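Local coordinates for E1 (Kluyveromyces marxianus, PDB 3VX6), which activates ATG12 for conjugation to ATG5 and ATG8 for conjugation to phosphatidylethanolamine, acting as an E1-like enzyme in autophagy and cytoplasm-to-vacuole transport, at residues S22-L27 and Y134-W139; K102-E107 and S122-S127. All blocks are in the same frame, centred on the assembly; numbering follows the deposited sequence.

Interaction 1: residues S22-L27 and Y134-W139; sequences SFFHEL and YKFYYW
F24 of the helix and F136 of the strand lie head to tail, each laying its CB on the ring of the other. F136 CB sits nearly centrally above the F24 ring, 3.5 Å from its centroid and 9° off the normal. In return, F24 CB lies over one F136 face, displaced toward its rim, 3.7 Å from that centroid. The two rings lie obliquely, and both CB contacts are of the CH-pi kind. At its far end F24 drives its edge into a face of Y138, an edge-to-face pair with centroids 4.8 Å apart and planes at 63°. F24, F136 and Y138 thus form an aromatic cluster between helix and strand. With CG anti to the carbonyl carbon (chi1 -78°), F24 projects outward from the helix and can reach both strand residues. Within the helix, F23 CD1 lies over the F24 face opposite F136, so that ring is sandwiched. H25 and Y134 flank the cluster at its more exposed end, where their modelled approach is doubtful. V19 of strand 16-19 and I275 of strand 273-275 also pack on F24, seating helix 21-33 against one face of the sheet that strand 135-144 shares with strand 123-130.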
# COMPACT_ATOMS: atom_id res chain seq x y z
N SER A 22 -12.46 -14.18 11.37
CA SER A 22 -13.13 -14.70 10.18
C SER A 22 -12.20 -14.79 8.97
O SER A 22 -12.54 -15.44 7.98
CB SER A 22 -14.33 -13.83 9.82
OG SER A 22 -13.93 -12.58 9.30
N PHE A 23 -11.05 -14.12 9.05
CA PHE A 23 -10.08 -14.14 7.96
C PHE A 23 -9.27 -15.41 8.05
O PHE A 23 -9.00 -16.06 7.05
CB PHE A 23 -9.14 -12.95 8.05
CG PHE A 23 -8.02 -13.00 7.05
CD1 PHE A 23 -6.79 -13.56 7.39
CD2 PHE A 23 -8.19 -12.49 5.77
CE1 PHE A 23 -5.76 -13.61 6.47
CE2 PHE A 23 -7.16 -12.53 4.84
CZ PHE A 23 -5.94 -13.09 5.19
N PHE A 24 -8.85 -15.74 9.27
CA PHE A 24 -8.07 -16.94 9.51
C PHE A 24 -9.00 -18.12 9.49
O PHE A 24 -8.58 -19.25 9.24
CB PHE A 24 -7.36 -16.86 10.84
CG PHE A 24 -6.14 -16.00 10.79
CD1 PHE A 24 -6.03 -14.88 11.59
CD2 PHE A 24 -5.12 -16.30 9.90
CE1 PHE A 24 -4.92 -14.06 11.50
CE2 PHE A 24 -4.01 -15.49 9.80
CZ PHE A 24 -3.91 -14.37 10.59
N HIS A 25 -10.28 -17.86 9.75
CA HIS A 25 -11.26 -18.91 9.70
C HIS A 25 -11.37 -19.20 8.22
O HIS A 25 -11.36 -20.35 7.80
CB HIS A 25 -12.60 -18.42 10.26
CG HIS A 25 -12.82 -18.75 11.71
ND1 HIS A 25 -11.90 -18.44 12.69
CD2 HIS A 25 -13.85 -19.36 12.33
CE1 HIS A 25 -12.37 -18.83 13.86
NE2 HIS A 25 -13.54 -19.40 13.68
N GLU A 26 -11.46 -18.14 7.43
CA GLU A 26 -11.56 -18.29 5.99
C GLU A 26 -10.24 -18.81 5.43
O GLU A 26 -10.22 -19.64 4.53
CB GLU A 26 -11.94 -16.96 5.33
CG GLU A 26 -12.09 -17.00 3.81
CD GLU A 26 -13.19 -17.94 3.33
OE1 GLU A 26 -13.90 -18.55 4.17
OE2 GLU A 26 -13.36 -18.06 2.09
N LEU A 27 -9.13 -18.32 5.97
CA LEU A 27 -7.83 -18.77 5.50
C LEU A 27 -7.80 -20.25 5.78
O LEU A 27 -7.40 -21.04 4.93
CB LEU A 27 -6.68 -18.09 6.26
CG LEU A 27 -5.28 -18.63 5.96
CD1 LEU A 27 -5.02 -18.63 4.46
CD2 LEU A 27 -4.24 -17.80 6.67
N TYR A 134 -4.18 -24.46 16.97
CA TYR A 134 -5.13 -23.40 16.65
C TYR A 134 -4.62 -21.98 16.96
O TYR A 134 -5.24 -21.21 17.69
CB TYR A 134 -6.46 -23.68 17.36
CG TYR A 134 -7.62 -22.96 16.73
CD1 TYR A 134 -7.72 -21.57 16.78
CD2 TYR A 134 -8.62 -23.66 16.04
CE1 TYR A 134 -8.76 -20.89 16.16
CE2 TYR A 134 -9.68 -22.98 15.42
CZ TYR A 134 -9.73 -21.58 15.49
OH TYR A 134 -10.74 -20.87 14.87
N LYS A 135 -3.47 -21.65 16.38
CA LYS A 135 -2.83 -20.36 16.56
C LYS A 135 -2.43 -19.88 15.17
O LYS A 135 -1.88 -20.64 14.38
CB LYS A 135 -1.59 -20.51 17.44
CG LYS A 135 -1.85 -21.26 18.75
CD LYS A 135 -0.55 -21.61 19.47
CE LYS A 135 -0.82 -22.48 20.70
NZ LYS A 135 0.44 -22.95 21.35
N PHE A 136 -2.69 -18.61 14.88
CA PHE A 136 -2.38 -18.06 13.57
C PHE A 136 -1.35 -16.96 13.60
O PHE A 136 -1.65 -15.84 13.98
CB PHE A 136 -3.65 -17.54 12.93
CG PHE A 136 -4.69 -18.58 12.76
CD1 PHE A 136 -4.87 -19.21 11.52
CD2 PHE A 136 -5.45 -19.00 13.84
CE1 PHE A 136 -5.79 -20.23 11.37
CE2 PHE A 136 -6.38 -20.02 13.70
CZ PHE A 136 -6.55 -20.64 12.46
N TYR A 137 -0.14 -17.29 13.16
CA TYR A 137 0.95 -16.33 13.11
C TYR A 137 0.89 -15.63 11.75
O TYR A 137 0.77 -16.28 10.72
CB TYR A 137 2.28 -17.07 13.25
CG TYR A 137 2.34 -17.97 14.47
CD1 TYR A 137 3.14 -17.65 15.57
CD2 TYR A 137 1.57 -19.14 14.53
CE1 TYR A 137 3.17 -18.47 16.71
CE2 TYR A 137 1.59 -19.96 15.67
CZ TYR A 137 2.39 -19.62 16.75
OH TYR A 137 2.38 -20.40 17.87
N TYR A 138 0.95 -14.30 11.73
CA TYR A 138 0.93 -13.60 10.46
C TYR A 138 1.68 -12.29 10.51
O TYR A 138 1.98 -11.76 11.58
CB TYR A 138 -0.49 -13.32 10.00
CG TYR A 138 -1.26 -12.42 10.91
CD1 TYR A 138 -1.66 -12.86 12.16
CD2 TYR A 138 -1.64 -11.14 10.50
CE1 TYR A 138 -2.42 -12.06 12.99
CE2 TYR A 138 -2.41 -10.32 11.32
CZ TYR A 138 -2.80 -10.79 12.57
OH TYR A 138 -3.57 -10.02 13.41
N TRP A 139 1.97 -11.78 9.32
CA TRP A 139 2.69 -10.55 9.19
C TRP A 139 2.30 -9.88 7.89
O TRP A 139 2.45 -10.46 6.81
CB TRP A 139 4.18 -10.83 9.19
CG TRP A 139 4.98 -9.70 9.70
CD1 TRP A 139 4.55 -8.42 9.92
CD2 TRP A 139 6.36 -9.73 10.08
NE1 TRP A 139 5.57 -7.66 10.42
CE2 TRP A 139 6.69 -8.44 10.53
CE3 TRP A 139 7.34 -10.73 10.08
CZ2 TRP A 139 7.97 -8.11 10.98
CZ3 TRP A 139 8.61 -10.40 10.53
CH2 TRP A 139 8.92 -9.11 10.97

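Interaction 2: residues K102-E107 and S122-S127; sequences KEKGQE and SFYMIS
A salt bridge between K104 NZ and E107 OE1, 3.2 Å long and weak as a hydrogen bond, joins two residues one helical turn apart, of which K104 lies on the ring of Y124. The contact with the strand itself is made lower down the lysine. K104 CG rests above the centre of the Y124 ring, 3.4 Å from the centroid and 12° off the normal, a CH-pi contact; CB follows at 3.9 Å from Y124 CE2. Bends at chi2 (54°) and chi3 then turn the rest of the chain away from the ring, carrying the ammonium toward E107 and leaving the aliphatic part on the aromatic face. E107 OE2 is 4.3 Å from Y124 OH, close enough to border the phenol but too long for a bond. Were Y124 replaced by an alanine, K104 CG would probably lose the flat surface it lies on and a gap would open between helix and strand. Around the tyrosine, F100 and L108 of helix 97-114 add further hydrophobic contact, Y82 of strand 78-86 meets its ring, and P143 of strand 135-144 touches it. Helix 97-114 is thereby fastened to the sheet through strand 123-130, with I126 also packing on F100.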
# COMPACT_ATOMS: atom_id res chain seq x y z
N LYS A 102 11.83 -6.78 -0.12
CA LYS A 102 12.69 -6.13 -1.10
C LYS A 102 12.21 -6.47 -2.52
O LYS A 102 12.11 -5.59 -3.38
CB LYS A 102 14.12 -6.61 -0.94
CG LYS A 102 15.09 -5.95 -1.91
CD LYS A 102 16.40 -6.71 -1.95
CE LYS A 102 17.51 -5.90 -2.64
NZ LYS A 102 18.75 -6.71 -2.86
N GLU A 103 11.93 -7.75 -2.75
CA GLU A 103 11.49 -8.19 -4.06
C GLU A 103 10.12 -7.64 -4.40
O GLU A 103 9.91 -7.14 -5.50
CB GLU A 103 11.47 -9.72 -4.13
CG GLU A 103 12.86 -10.32 -4.30
CD GLU A 103 12.85 -11.83 -4.24
OE1 GLU A 103 12.09 -12.46 -4.99
OE2 GLU A 103 13.63 -12.40 -3.44
N LYS A 104 9.19 -7.75 -3.46
CA LYS A 104 7.85 -7.24 -3.68
C LYS A 104 8.00 -5.77 -4.02
O LYS A 104 7.24 -5.23 -4.83
CB LYS A 104 6.99 -7.42 -2.43
CG LYS A 104 6.22 -8.74 -2.39
CD LYS A 104 7.12 -9.94 -2.58
CE LYS A 104 6.74 -10.73 -3.82
NZ LYS A 104 7.79 -11.75 -4.21
N GLY A 105 9.00 -5.14 -3.42
CA GLY A 105 9.26 -3.74 -3.66
C GLY A 105 9.74 -3.43 -5.07
O GLY A 105 9.33 -2.43 -5.65
N GLN A 106 10.62 -4.27 -5.61
CA GLN A 106 11.15 -4.06 -6.95
C GLN A 106 10.07 -4.27 -8.00
O GLN A 106 10.13 -3.68 -9.08
CB GLN A 106 12.31 -5.02 -7.22
CG GLN A 106 13.51 -4.76 -6.34
CD GLN A 106 14.61 -5.81 -6.50
OE1 GLN A 106 14.35 -7.01 -6.44
NE2 GLN A 106 15.85 -5.35 -6.70
N GLU A 107 9.10 -5.13 -7.69
CA GLU A 107 8.03 -5.44 -8.61
C GLU A 107 7.08 -4.26 -8.71
O GLU A 107 6.60 -3.92 -9.79
CB GLU A 107 7.26 -6.67 -8.14
CG GLU A 107 8.13 -7.91 -7.97
CD GLU A 107 7.42 -9.02 -7.19
OE1 GLU A 107 8.07 -10.06 -6.96
OE2 GLU A 107 6.23 -8.85 -6.82
N SER A 122 0.16 -1.86 -2.85
CA SER A 122 -0.38 -3.18 -2.58
C SER A 122 -0.00 -3.63 -1.17
O SER A 122 0.78 -2.99 -0.48
CB SER A 122 0.16 -4.17 -3.60
OG SER A 122 -0.51 -5.40 -3.49
N PHE A 123 -0.59 -4.73 -0.73
CA PHE A 123 -0.22 -5.25 0.57
C PHE A 123 0.01 -6.73 0.41
O PHE A 123 -0.64 -7.40 -0.39
CB PHE A 123 -1.29 -4.98 1.63
CG PHE A 123 -2.58 -5.68 1.40
CD1 PHE A 123 -3.48 -5.22 0.45
CD2 PHE A 123 -2.93 -6.77 2.19
CE1 PHE A 123 -4.72 -5.82 0.30
CE2 PHE A 123 -4.17 -7.38 2.05
CZ PHE A 123 -5.07 -6.91 1.11
N TYR A 124 0.96 -7.22 1.18
CA TYR A 124 1.37 -8.61 1.16
C TYR A 124 1.34 -9.11 2.60
O TYR A 124 1.75 -8.42 3.54
CB TYR A 124 2.79 -8.71 0.60
CG TYR A 124 2.92 -8.11 -0.79
CD1 TYR A 124 2.80 -8.92 -1.93
CD2 TYR A 124 3.15 -6.74 -0.98
CE1 TYR A 124 2.91 -8.38 -3.21
CE2 TYR A 124 3.26 -6.18 -2.26
CZ TYR A 124 3.14 -7.02 -3.38
OH TYR A 124 3.26 -6.52 -4.66
N MET A 125 0.84 -10.32 2.78
CA MET A 125 0.76 -10.88 4.11
C MET A 125 1.43 -12.23 4.11
O MET A 125 1.21 -13.02 3.22
CB MET A 125 -0.71 -11.02 4.53
CG MET A 125 -0.90 -11.56 5.92
SD MET A 125 -2.64 -11.73 6.34
CE MET A 125 -2.58 -13.30 7.20
N ILE A 126 2.28 -12.48 5.09
CA ILE A 126 2.88 -13.80 5.19
C ILE A 126 2.24 -14.32 6.45
O ILE A 126 1.93 -13.55 7.37
CB ILE A 126 4.42 -13.79 5.33
CG1 ILE A 126 4.85 -12.87 6.48
CG2 ILE A 126 5.04 -13.41 3.98
CD1 ILE A 126 6.33 -12.95 6.82
N SER A 127 2.00 -15.62 6.52
CA SER A 127 1.37 -16.15 7.70
C SER A 127 1.63 -17.62 7.87
O SER A 127 2.19 -18.28 7.00
CB SER A 127 -0.15 -15.92 7.64
OG SER A 127 -0.76 -16.59 6.54

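In the fold
Interactions 1 and 2 dock two helices on one sheet, their centres 19 Å apart, and interaction 2 is nested in the chain segment closed by interaction 1. Strands 123-130 and 135-144 are consecutive antiparallel neighbours, linked where W139 N approaches I126 O at 2.6 Å, a probable hydrogen bond. Alternation along the strand sends successive side chains to opposite faces: Y124 and I126 turn to helix 97-114, whereas M125 turns to helix 21-33. There M125 CE lies 3.3 Å from F23 CE1 and 3.5 Å from Y138 CB, so this methionine packs beside the aromatic cluster of interaction 1, against Y138 and the neighbouring F23. The pair exemplifies helices layered on both faces of a sheet.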